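Ribosome biogenesis GTPase A (Thermotoga maritima, PDB 3CNL) is a circularly permuted GTPase that binds GTP and is probably required for a late step in assembly of the 50S ribosomal subunit. Local coordinates at residues D30-F35 / V243-P248; I51-V56 / V78-K83; L99-I104 / G145-D150. All coordinates share one frame; numbering follows the deposited sequence.

Interaction 1. Residues D30-F35 / V243-P248; sequences DARAPF and VSFERP
A type I beta turn, Asp30 to Ala33, follows strand 24-30 beside the GTP site, and the loop 243-248 packs against it through Phe245 and Glu246. The carbonyl of Arg32, at the third position of the turn, accepts from Phe245 N (N to O 2.7 Å, 158° at the hydrogen) and, weakly, from Glu246 N. The turn is also an Asx turn, since Asp30 OD1 accepts from Arg32 N through its anti lone pair. On its syn side OD1 receives Arg32 NE, while Arg32 NH2 reaches Asp30 OD2 at 2.8 Å, a side-on salt bridge that fixes the guanidinium rotation. Arginine suits this place because its remaining N-H groups can satisfy the carbonyls of Val235 and Ala236, while its flat head offers a face to Phe245. Phe245 CE2 lies over that face toward the rim, with the ring and guanidinium planes 51° apart, so the two are not stacked. Farther along, Glu246 runs alongside Ala33 and past Pro34, and its OE1 takes Phe35 N at 2.9 Å. The neighbouring Ala36 N uses the same oxygen, so one buried carboxylate collects two amides of the bend. Beside the turn, Ser244 OG pairs with Asp60 N and shares a water with Ala31 O: the water stands 2.6 Å from Ser244 OG and donates to Ala31 O at 2.8 Å.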
loop_
_atom_site.group_PDB
_atom_site.type_symbol
_atom_site.label_atom_id
_atom_site.label_comp_id
_atom_site.label_asym_id
_atom_site.label_seq_id
_atom_site.Cartn_x
_atom_site.Cartn_y
_atom_site.Cartn_z
ATOM N N ASP A 30 -1.103 2.084 2.137
ATOM C CA ASP A 30 0.294 2.351 2.493
ATOM C C ASP A 30 0.298 3.795 3.014
ATOM O O ASP A 30 -0.217 4.689 2.352
ATOM C CB ASP A 30 1.203 2.164 1.253
ATOM C CG ASP A 30 2.697 2.185 1.590
ATOM O OD1 ASP A 30 3.130 3.109 2.291
ATOM O OD2 ASP A 30 3.457 1.293 1.134
ATOM N N ALA A 31 0.835 4.013 4.218
ATOM C CA ALA A 31 0.928 5.351 4.823
ATOM C C ALA A 31 1.800 6.306 4.023
ATOM O O ALA A 31 1.699 7.531 4.164
ATOM C CB ALA A 31 1.485 5.240 6.257
ATOM N N ARG A 32 2.678 5.766 3.186
ATOM C CA ARG A 32 3.559 6.635 2.370
ATOM C C ARG A 32 2.816 7.269 1.187
ATOM O O ARG A 32 3.251 8.288 0.600
ATOM C CB ARG A 32 4.759 5.837 1.878
ATOM C CG ARG A 32 5.621 5.278 2.989
ATOM C CD ARG A 32 6.703 4.311 2.480
ATOM N NE ARG A 32 6.114 3.114 1.842
ATOM C CZ ARG A 32 6.804 2.234 1.113
ATOM N NH1 ARG A 32 8.111 2.414 0.922
ATOM N NH2 ARG A 32 6.204 1.168 0.566
ATOM N N ALA A 33 1.689 6.666 0.829
ATOM C CA ALA A 33 0.892 7.156 -0.296
ATOM C C ALA A 33 -0.585 6.875 -0.040
ATOM O O ALA A 33 -1.148 6.005 -0.685
ATOM C CB ALA A 33 1.349 6.441 -1.617
ATOM N N PRO A 34 -1.210 7.566 0.936
ATOM C CA PRO A 34 -2.615 7.267 1.273
ATOM C C PRO A 34 -3.676 7.531 0.225
ATOM O O PRO A 34 -4.703 6.848 0.252
ATOM C CB PRO A 34 -2.871 8.107 2.542
ATOM C CG PRO A 34 -1.504 8.337 3.086
ATOM C CD PRO A 34 -0.638 8.544 1.876
ATOM N N PHE A 35 -3.477 8.509 -0.664
ATOM C CA PHE A 35 -4.440 8.711 -1.741
ATOM C C PHE A 35 -4.213 7.660 -2.828
ATOM O O PHE A 35 -5.152 6.985 -3.263
ATOM C CB PHE A 35 -4.372 10.120 -2.349
ATOM C CG PHE A 35 -5.102 11.194 -1.560
ATOM C CD1 PHE A 35 -6.139 10.884 -0.684
ATOM C CD2 PHE A 35 -4.760 12.529 -1.735
ATOM C CE1 PHE A 35 -6.789 11.881 0.026
ATOM C CE2 PHE A 35 -5.419 13.546 -1.036
ATOM C CZ PHE A 35 -6.426 13.226 -0.168
ATOM N N VAL A 243 10.705 7.298 3.985
ATOM C CA VAL A 243 10.358 8.305 3.000
ATOM C C VAL A 243 8.863 8.129 2.665
ATOM O O VAL A 243 8.420 7.010 2.521
ATOM C CB VAL A 243 11.272 8.110 1.744
ATOM C CG1 VAL A 243 10.602 8.524 0.489
ATOM C CG2 VAL A 243 12.588 8.899 1.904
ATOM N N SER A 244 8.100 9.225 2.606
ATOM C CA SER A 244 6.720 9.204 2.116
ATOM C C SER A 244 6.616 9.855 0.736
ATOM O O SER A 244 7.534 10.553 0.311
ATOM C CB SER A 244 5.767 9.886 3.103
ATOM O OG SER A 244 5.663 9.144 4.301
ATOM N N PHE A 245 5.507 9.629 0.033
ATOM C CA PHE A 245 5.427 10.017 -1.381
ATOM C C PHE A 245 4.293 10.976 -1.684
ATOM O O PHE A 245 4.183 11.445 -2.817
ATOM C CB PHE A 245 5.333 8.781 -2.298
ATOM C CG PHE A 245 6.307 7.662 -1.938
ATOM C CD1 PHE A 245 7.684 7.863 -2.008
ATOM C CD2 PHE A 245 5.837 6.410 -1.581
ATOM C CE1 PHE A 245 8.573 6.846 -1.681
ATOM C CE2 PHE A 245 6.713 5.382 -1.262
ATOM C CZ PHE A 245 8.085 5.600 -1.299
ATOM N N GLU A 246 3.450 11.225 -0.678
ATOM C CA GLU A 246 2.294 12.129 -0.772
ATOM C C GLU A 246 2.097 12.808 0.575
ATOM O O GLU A 246 2.327 12.184 1.612
ATOM C CB GLU A 246 1.002 11.351 -1.020
ATOM C CG GLU A 246 0.979 10.515 -2.210
ATOM C CD GLU A 246 -0.390 10.056 -2.555
ATOM O OE1 GLU A 246 -0.934 9.215 -1.807
ATOM O OE2 GLU A 246 -0.902 10.513 -3.601
ATOM N N ARG A 247 1.626 14.060 0.527
ATOM C CA ARG A 247 1.243 14.892 1.678
ATOM C C ARG A 247 -0.192 15.392 1.482
ATOM O O ARG A 247 -0.575 15.681 0.353
ATOM C CB ARG A 247 2.134 16.137 1.748
ATOM C CG ARG A 247 3.580 15.926 2.107
ATOM C CD ARG A 247 4.404 17.113 1.580
ATOM N NE ARG A 247 3.661 18.383 1.617
ATOM C CZ ARG A 247 4.193 19.585 1.377
ATOM N NH1 ARG A 247 5.484 19.706 1.078
ATOM N NH2 ARG A 247 3.435 20.679 1.439
ATOM N N PRO A 248 -0.981 15.527 2.580
ATOM C CA PRO A 248 -2.404 15.895 2.462
ATOM C C PRO A 248 -2.875 16.940 1.403
ATOM O O PRO A 248 -3.997 16.762 0.919
ATOM C CB PRO A 248 -2.801 16.252 3.897
ATOM C CG PRO A 248 -1.932 15.386 4.732
ATOM C CD PRO A 248 -0.608 15.287 3.993
HETATM O O HOH W 1 3.384 9.203 5.593
#

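Interaction 2. Residues I51-V56 / V78-K83; sequences ILLNKV and VITTHK. With GNP (phosphoaminophosphonic acid-guanylate ester), chain B.
Thr81 pushes its methyl into a notch between Leu52 and Asn54, just where two parallel strands run out into the guanine pocket. CG2 lies 3.4 Å from Leu52 CD2, tighter than usual for two carbons, and equally near Asn54 OD1. With OG1 anti to the backbone N (chi1 -167°), threonine sends its hydroxyl to Glu85 and leaves the methyl for the notch. On the same face Ile79 CD1 rests against Leu52 CG at 3.9 Å. On the other face Val78 CG2 rests over the hollow flanked by Ile51 CG2 and Leu53 CG, touching both, and Thr80 CG2 leans on Leu53 CB. Beyond the paired strands, Val56 sits across Thr80, its CG1 3.7 Å from Thr80 CB, and its CG2 comes near His82 ND1. Asn54-Lys55-Val56-Asp57 is the NKxD (G4) motif of GTPases. The guanine is sandwiched: the aliphatic chain of Lys55 covers one face, with CG 3.4 Å from GNP C6, and that of Lys83 lies over the opposite face. Lys83 N donates to GNP O6 at 2.6 Å, reading the keto oxygen of guanine. Asn54 ND2 and Lys55 NZ reach the P-loop carbonyls of Thr110 and Asn109. The two strands belong to a beta-alpha-beta unit whose helix 61-73 packs on Val56, Val78 and Thr80, while helix 87-94 lies on Ile79 and Thr81, and strand 24-30 flanks 48-54.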
loop_
_atom_site.group_PDB
_atom_site.type_symbol
_atom_site.label_atom_id
_atom_site.label_comp_id
_atom_site.label_asym_id
_atom_site.label_seq_id
_atom_site.Cartn_x
_atom_site.Cartn_y
_atom_site.Cartn_z
ATOM N N ILE A 51 -10.012 3.053 7.841
ATOM C CA ILE A 51 -8.820 3.303 7.010
ATOM C C ILE A 51 -7.592 2.960 7.836
ATOM O O ILE A 51 -7.363 3.558 8.883
ATOM C CB ILE A 51 -8.747 4.758 6.517
ATOM C CG1 ILE A 51 -9.928 5.054 5.594
ATOM C CG2 ILE A 51 -7.358 5.046 5.830
ATOM C CD1 ILE A 51 -10.179 6.540 5.315
ATOM N N LEU A 52 -6.838 1.964 7.387
ATOM C CA LEU A 52 -5.650 1.544 8.079
ATOM C C LEU A 52 -4.431 2.024 7.286
ATOM O O LEU A 52 -4.265 1.681 6.112
ATOM C CB LEU A 52 -5.674 0.019 8.235
ATOM C CG LEU A 52 -4.620 -0.738 9.040
ATOM C CD1 LEU A 52 -5.124 -2.147 9.325
ATOM C CD2 LEU A 52 -3.329 -0.843 8.288
ATOM N N LEU A 53 -3.600 2.849 7.920
ATOM C CA LEU A 53 -2.408 3.368 7.251
ATOM C C LEU A 53 -1.259 2.473 7.630
ATOM O O LEU A 53 -0.703 2.607 8.717
ATOM C CB LEU A 53 -2.138 4.820 7.651
ATOM C CG LEU A 53 -3.248 5.799 7.278
ATOM C CD1 LEU A 53 -2.827 7.214 7.645
ATOM C CD2 LEU A 53 -3.676 5.702 5.774
ATOM N N ASN A 54 -0.919 1.531 6.746
ATOM C CA ASN A 54 0.022 0.481 7.094
ATOM C C ASN A 54 1.482 0.881 6.794
ATOM O O ASN A 54 1.710 1.873 6.114
ATOM C CB ASN A 54 -0.353 -0.785 6.323
ATOM C CG ASN A 54 0.188 -2.017 6.947
ATOM O OD1 ASN A 54 0.417 -2.049 8.136
ATOM N ND2 ASN A 54 0.390 -3.060 6.151
ATOM N N LYS A 55 2.436 0.089 7.283
ATOM C CA LYS A 55 3.879 0.259 7.009
ATOM C C LYS A 55 4.447 1.595 7.536
ATOM O O LYS A 55 5.375 2.158 6.928
ATOM C CB LYS A 55 4.212 0.089 5.503
ATOM C CG LYS A 55 3.736 -1.238 4.853
ATOM C CD LYS A 55 4.257 -1.428 3.433
ATOM C CE LYS A 55 3.667 -2.704 2.824
ATOM N NZ LYS A 55 4.226 -2.975 1.468
ATOM N N VAL A 56 3.923 2.091 8.669
ATOM C CA VAL A 56 4.398 3.384 9.235
ATOM C C VAL A 56 5.892 3.345 9.591
ATOM O O VAL A 56 6.582 4.397 9.708
ATOM C CB VAL A 56 3.534 3.895 10.442
ATOM C CG1 VAL A 56 2.097 4.201 10.002
ATOM C CG2 VAL A 56 3.586 2.926 11.637
ATOM N N VAL A 78 -9.759 6.151 11.212
ATOM C CA VAL A 78 -8.410 5.939 10.712
ATOM C C VAL A 78 -7.494 5.488 11.828
ATOM O O VAL A 78 -7.520 6.055 12.928
ATOM C CB VAL A 78 -7.836 7.218 10.010
ATOM C CG1 VAL A 78 -7.776 8.443 10.953
ATOM C CG2 VAL A 78 -6.463 6.955 9.378
ATOM N N ILE A 79 -6.703 4.457 11.537
ATOM C CA ILE A 79 -5.664 3.983 12.436
ATOM C C ILE A 79 -4.359 3.866 11.665
ATOM O O ILE A 79 -4.365 3.899 10.440
ATOM C CB ILE A 79 -6.012 2.616 13.062
ATOM C CG1 ILE A 79 -6.022 1.508 12.002
ATOM C CG2 ILE A 79 -7.348 2.713 13.848
ATOM C CD1 ILE A 79 -6.013 0.105 12.563
ATOM N N THR A 80 -3.243 3.730 12.376
ATOM C CA THR A 80 -1.961 3.502 11.718
ATOM C C THR A 80 -1.360 2.278 12.372
ATOM O O THR A 80 -1.619 2.028 13.544
ATOM C CB THR A 80 -1.000 4.676 11.942
ATOM O OG1 THR A 80 -0.830 4.852 13.348
ATOM C CG2 THR A 80 -1.559 5.982 11.328
ATOM N N THR A 81 -0.586 1.500 11.618
ATOM C CA THR A 81 0.040 0.309 12.171
ATOM C C THR A 81 1.205 -0.116 11.307
ATOM O O THR A 81 1.519 0.543 10.324
ATOM C CB THR A 81 -0.961 -0.862 12.314
ATOM O OG1 THR A 81 -0.371 -1.892 13.123
ATOM C CG2 THR A 81 -1.334 -1.439 10.945
ATOM N N HIS A 82 1.870 -1.196 11.711
ATOM C CA HIS A 82 2.955 -1.788 10.940
ATOM C C HIS A 82 3.136 -3.241 11.358
ATOM O O HIS A 82 2.612 -3.663 12.385
ATOM C CB HIS A 82 4.254 -0.966 11.061
ATOM C CG HIS A 82 4.946 -1.078 12.391
ATOM N ND1 HIS A 82 4.691 -0.226 13.444
ATOM C CD2 HIS A 82 5.914 -1.921 12.821
ATOM C CE1 HIS A 82 5.452 -0.555 14.472
ATOM N NE2 HIS A 82 6.201 -1.581 14.119
ATOM N N LYS A 83 3.834 -3.990 10.513
ATOM C CA LYS A 83 4.142 -5.424 10.641
ATOM C C LYS A 83 4.536 -5.830 12.063
ATOM O O LYS A 83 4.127 -6.883 12.571
ATOM C CB LYS A 83 5.365 -5.666 9.755
ATOM C CG LYS A 83 5.418 -6.913 8.957
ATOM C CD LYS A 83 6.733 -6.923 8.182
ATOM C CE LYS A 83 6.732 -7.943 7.063
ATOM N NZ LYS A 83 8.050 -7.956 6.311
HETATM P PG GNP B . -0.973 -8.717 -2.365
HETATM O O1G GNP B . -2.456 -8.440 -2.283
HETATM O O2G GNP B . -0.308 -7.961 -3.500
HETATM O O3G GNP B . -0.767 -10.227 -2.398
HETATM N N3B GNP B . -0.081 -8.345 -1.108
HETATM P PB GNP B . -0.543 -8.032 0.367
HETATM O O1B GNP B . -1.388 -6.801 0.389
HETATM O O2B GNP B . -1.167 -9.266 0.931
HETATM O O3A GNP B . 0.764 -7.734 1.128
HETATM P PA GNP B . 1.703 -8.687 1.930
HETATM O O1A GNP B . 1.217 -8.859 3.308
HETATM O O2A GNP B . 2.026 -9.915 1.186
HETATM O "O5'" GNP B . 3.002 -7.840 2.069
HETATM C "C5'" GNP B . 3.707 -7.313 0.935
HETATM C "C4'" GNP B . 5.131 -6.987 1.373
HETATM O "O4'" GNP B . 5.151 -5.919 2.364
HETATM C "C3'" GNP B . 5.910 -8.117 2.025
HETATM O "O3'" GNP B . 7.270 -8.001 1.634
HETATM C "C2'" GNP B . 5.760 -7.811 3.507
HETATM O "O2'" GNP B . 6.820 -8.379 4.240
HETATM C "C1'" GNP B . 5.854 -6.289 3.527
HETATM N N9 GNP B . 5.147 -5.642 4.628
HETATM C C8 GNP B . 3.854 -5.905 5.036
HETATM N N7 GNP B . 3.472 -5.143 6.034
HETATM C C5 GNP B . 4.601 -4.337 6.298
HETATM C C6 GNP B . 4.815 -3.310 7.258
HETATM O O6 GNP B . 4.028 -2.887 8.124
HETATM N N1 GNP B . 6.099 -2.745 7.159
HETATM C C2 GNP B . 7.064 -3.128 6.240
HETATM N N2 GNP B . 8.249 -2.484 6.283
HETATM N N3 GNP B . 6.876 -4.071 5.334
HETATM C C4 GNP B . 5.632 -4.634 5.427
#

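Interaction 3. Residues L99-I104 / G145-D150; sequences LARVLI and GVKILD
The carbonyl oxygen of Lys147 is held by two groups of the facing strand: Val102 N donates to it at 2.8 Å, and the CA-H of Arg101 points at it with CA 3.3 Å from the oxygen. Lys147 N in turn donates to Ala100 O, and Leu149 N to Val102 O, giving the alternating ladder of a parallel pair. Past the last direct bond a water bridges the strands, donating to Leu149 O at 2.7 Å and accepting from Ile104 N. It spans the gap where the strands part, the CA atoms of Leu103 and Leu149 being 5.7 Å apart. These are two neighbouring strands in the sheet of the P-loop GTPase fold. Strand 101-106 leads into the P-loop that carries Lys112, and strand 147-154 runs into the Asp-Thr-Pro-Gly sequence of the G3 motif, from Asp150 to Gly153. On one face Val102 and Ile148 stand side by side, pointing the same way, with Val102 CB 3.9 Å from Ile148 CG1. Ile148 also meets Ile104, CG2 to CG1. Branched aliphatic residues suit this buried face, where helix 112-120 packs on Ile104 and Ile148, and Val26 of the adjoining strand lies beside Val102 and Ile104. The opposite face carries Arg101 and Lys147, long chains suited to a partly exposed face, where Lys147 packs its methylenes and keeps its charge at the end. The Arg101 chain bends at chi3 (94°), turning one face of its guanidinium to Lys147 CD, which lies 3.8 Å from Arg101 NH1. Arg101 NH1 and Lys147 NZ, 4.2 Å apart, probably repel each other mildly, and Arg101 also makes a cation-pi contact with Trp139 of the adjoining antiparallel strand. Near the diverging end, Leu103 and Leu149 bring their CD1 methyls together at 3.8 Å.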
loop_
_atom_site.group_PDB
_atom_site.type_symbol
_atom_site.label_atom_id
_atom_site.label_comp_id
_atom_site.label_asym_id
_atom_site.label_seq_id
_atom_site.Cartn_x
_atom_site.Cartn_y
_atom_site.Cartn_z
ATOM N N LEU A 99 -20.820 -7.306 16.748
ATOM C CA LEU A 99 -21.465 -7.916 15.589
ATOM C C LEU A 99 -20.620 -7.887 14.315
ATOM O O LEU A 99 -21.113 -8.270 13.257
ATOM C CB LEU A 99 -22.808 -7.212 15.303
ATOM C CG LEU A 99 -23.855 -7.281 16.396
ATOM C CD1 LEU A 99 -25.164 -6.849 15.766
ATOM C CD2 LEU A 99 -23.933 -8.725 16.981
ATOM N N ALA A 100 -19.357 -7.443 14.411
ATOM C CA ALA A 100 -18.538 -7.201 13.212
ATOM C C ALA A 100 -18.277 -8.482 12.435
ATOM O O ALA A 100 -17.995 -9.541 13.008
ATOM C CB ALA A 100 -17.201 -6.510 13.567
ATOM N N ARG A 101 -18.413 -8.366 11.121
ATOM C CA ARG A 101 -17.967 -9.381 10.180
ATOM C C ARG A 101 -17.135 -8.601 9.178
ATOM O O ARG A 101 -17.639 -7.721 8.508
ATOM C CB ARG A 101 -19.150 -10.045 9.501
ATOM C CG ARG A 101 -20.123 -10.650 10.477
ATOM C CD ARG A 101 -21.486 -10.820 9.826
ATOM N NE ARG A 101 -21.614 -12.159 9.273
ATOM C CZ ARG A 101 -21.787 -13.254 10.015
ATOM N NH1 ARG A 101 -21.856 -13.184 11.362
ATOM N NH2 ARG A 101 -21.887 -14.424 9.410
ATOM N N VAL A 102 -15.848 -8.913 9.113
ATOM C CA VAL A 102 -14.888 -7.998 8.520
ATOM C C VAL A 102 -14.290 -8.533 7.212
ATOM O O VAL A 102 -13.915 -9.700 7.124
ATOM C CB VAL A 102 -13.766 -7.656 9.558
ATOM C CG1 VAL A 102 -12.752 -6.669 8.995
ATOM C CG2 VAL A 102 -14.375 -7.118 10.876
ATOM N N LEU A 103 -14.219 -7.663 6.206
ATOM C CA LEU A 103 -13.398 -7.906 5.017
ATOM C C LEU A 103 -12.178 -6.991 5.066
ATOM O O LEU A 103 -12.285 -5.773 5.252
ATOM C CB LEU A 103 -14.182 -7.661 3.717
ATOM C CG LEU A 103 -13.401 -7.691 2.383
ATOM C CD1 LEU A 103 -12.952 -9.096 1.975
ATOM C CD2 LEU A 103 -14.180 -7.052 1.224
ATOM N N ILE A 104 -11.011 -7.597 4.912
ATOM C CA ILE A 104 -9.776 -6.855 4.693
ATOM C C ILE A 104 -9.646 -6.605 3.182
ATOM O O ILE A 104 -9.674 -7.557 2.400
ATOM C CB ILE A 104 -8.553 -7.689 5.180
ATOM C CG1 ILE A 104 -8.684 -8.071 6.657
ATOM C CG2 ILE A 104 -7.206 -6.951 4.920
ATOM C CD1 ILE A 104 -8.965 -6.904 7.606
ATOM N N GLY A 145 -15.631 -13.221 19.589
ATOM C CA GLY A 145 -16.639 -13.585 18.591
ATOM C C GLY A 145 -16.597 -12.898 17.233
ATOM O O GLY A 145 -17.193 -13.410 16.269
ATOM N N VAL A 146 -15.932 -11.747 17.121
ATOM C CA VAL A 146 -15.904 -11.079 15.802
ATOM C C VAL A 146 -15.309 -11.948 14.683
ATOM O O VAL A 146 -14.311 -12.656 14.890
ATOM C CB VAL A 146 -15.419 -9.567 15.777
ATOM C CG1 VAL A 146 -15.128 -8.990 17.134
ATOM C CG2 VAL A 146 -14.305 -9.316 14.723
ATOM N N LYS A 147 -15.967 -11.937 13.527
ATOM C CA LYS A 147 -15.576 -12.794 12.414
ATOM C C LYS A 147 -14.767 -12.010 11.381
ATOM O O LYS A 147 -15.173 -10.917 10.980
ATOM C CB LYS A 147 -16.825 -13.372 11.746
ATOM C CG LYS A 147 -17.400 -14.583 12.452
ATOM C CD LYS A 147 -18.619 -15.085 11.730
ATOM C CE LYS A 147 -19.196 -16.295 12.425
ATOM N NZ LYS A 147 -19.715 -15.935 13.779
ATOM N N ILE A 148 -13.625 -12.564 10.964
ATOM C CA ILE A 148 -12.826 -11.963 9.877
ATOM C C ILE A 148 -12.597 -12.957 8.720
ATOM O O ILE A 148 -12.151 -14.077 8.963
ATOM C CB ILE A 148 -11.498 -11.338 10.428
ATOM C CG1 ILE A 148 -11.834 -10.335 11.551
ATOM C CG2 ILE A 148 -10.712 -10.614 9.297
ATOM C CD1 ILE A 148 -10.706 -10.051 12.531
ATOM N N LEU A 149 -12.957 -12.570 7.486
ATOM C CA LEU A 149 -12.665 -13.381 6.286
ATOM C C LEU A 149 -11.176 -13.647 6.158
ATOM O O LEU A 149 -10.377 -12.719 6.252
ATOM C CB LEU A 149 -13.169 -12.700 5.011
ATOM C CG LEU A 149 -14.679 -12.698 4.771
ATOM C CD1 LEU A 149 -15.052 -11.817 3.606
ATOM C CD2 LEU A 149 -15.194 -14.121 4.539
ATOM N N ASP A 150 -10.800 -14.906 5.937
ATOM C CA ASP A 150 -9.387 -15.267 5.966
ATOM C C ASP A 150 -8.638 -14.932 4.669
ATOM O O ASP A 150 -7.426 -15.165 4.581
ATOM C CB ASP A 150 -9.172 -16.746 6.373
ATOM C CG ASP A 150 -9.630 -17.729 5.311
ATOM O OD1 ASP A 150 -10.312 -17.339 4.329
ATOM O OD2 ASP A 150 -9.322 -18.927 5.462
HETATM O O HOH W 2 -10.488 -10.520 4.739
#

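How the interactions relate
From the N terminus, strand 24-30 leads into 30-35, the first half of interaction 1, whose partner comes more than 200 residues later. Interaction 2 opens at 51-56 and closes at 78-83 after one helical crossover. Interaction 3 then opens at 99-104 and closes at 145-150, so the two lie in series, both nested inside the long loop that 243-248 completes. Interactions 2 and 3 join neighbouring strands of one sheet on either side of strand 24-30, their centres about 18 Å apart. Interaction 1 ties the end of that central strand to the C-terminal region and touches interaction 2, where Ala31 N probably bonds Asn54 O at 3.0 Å.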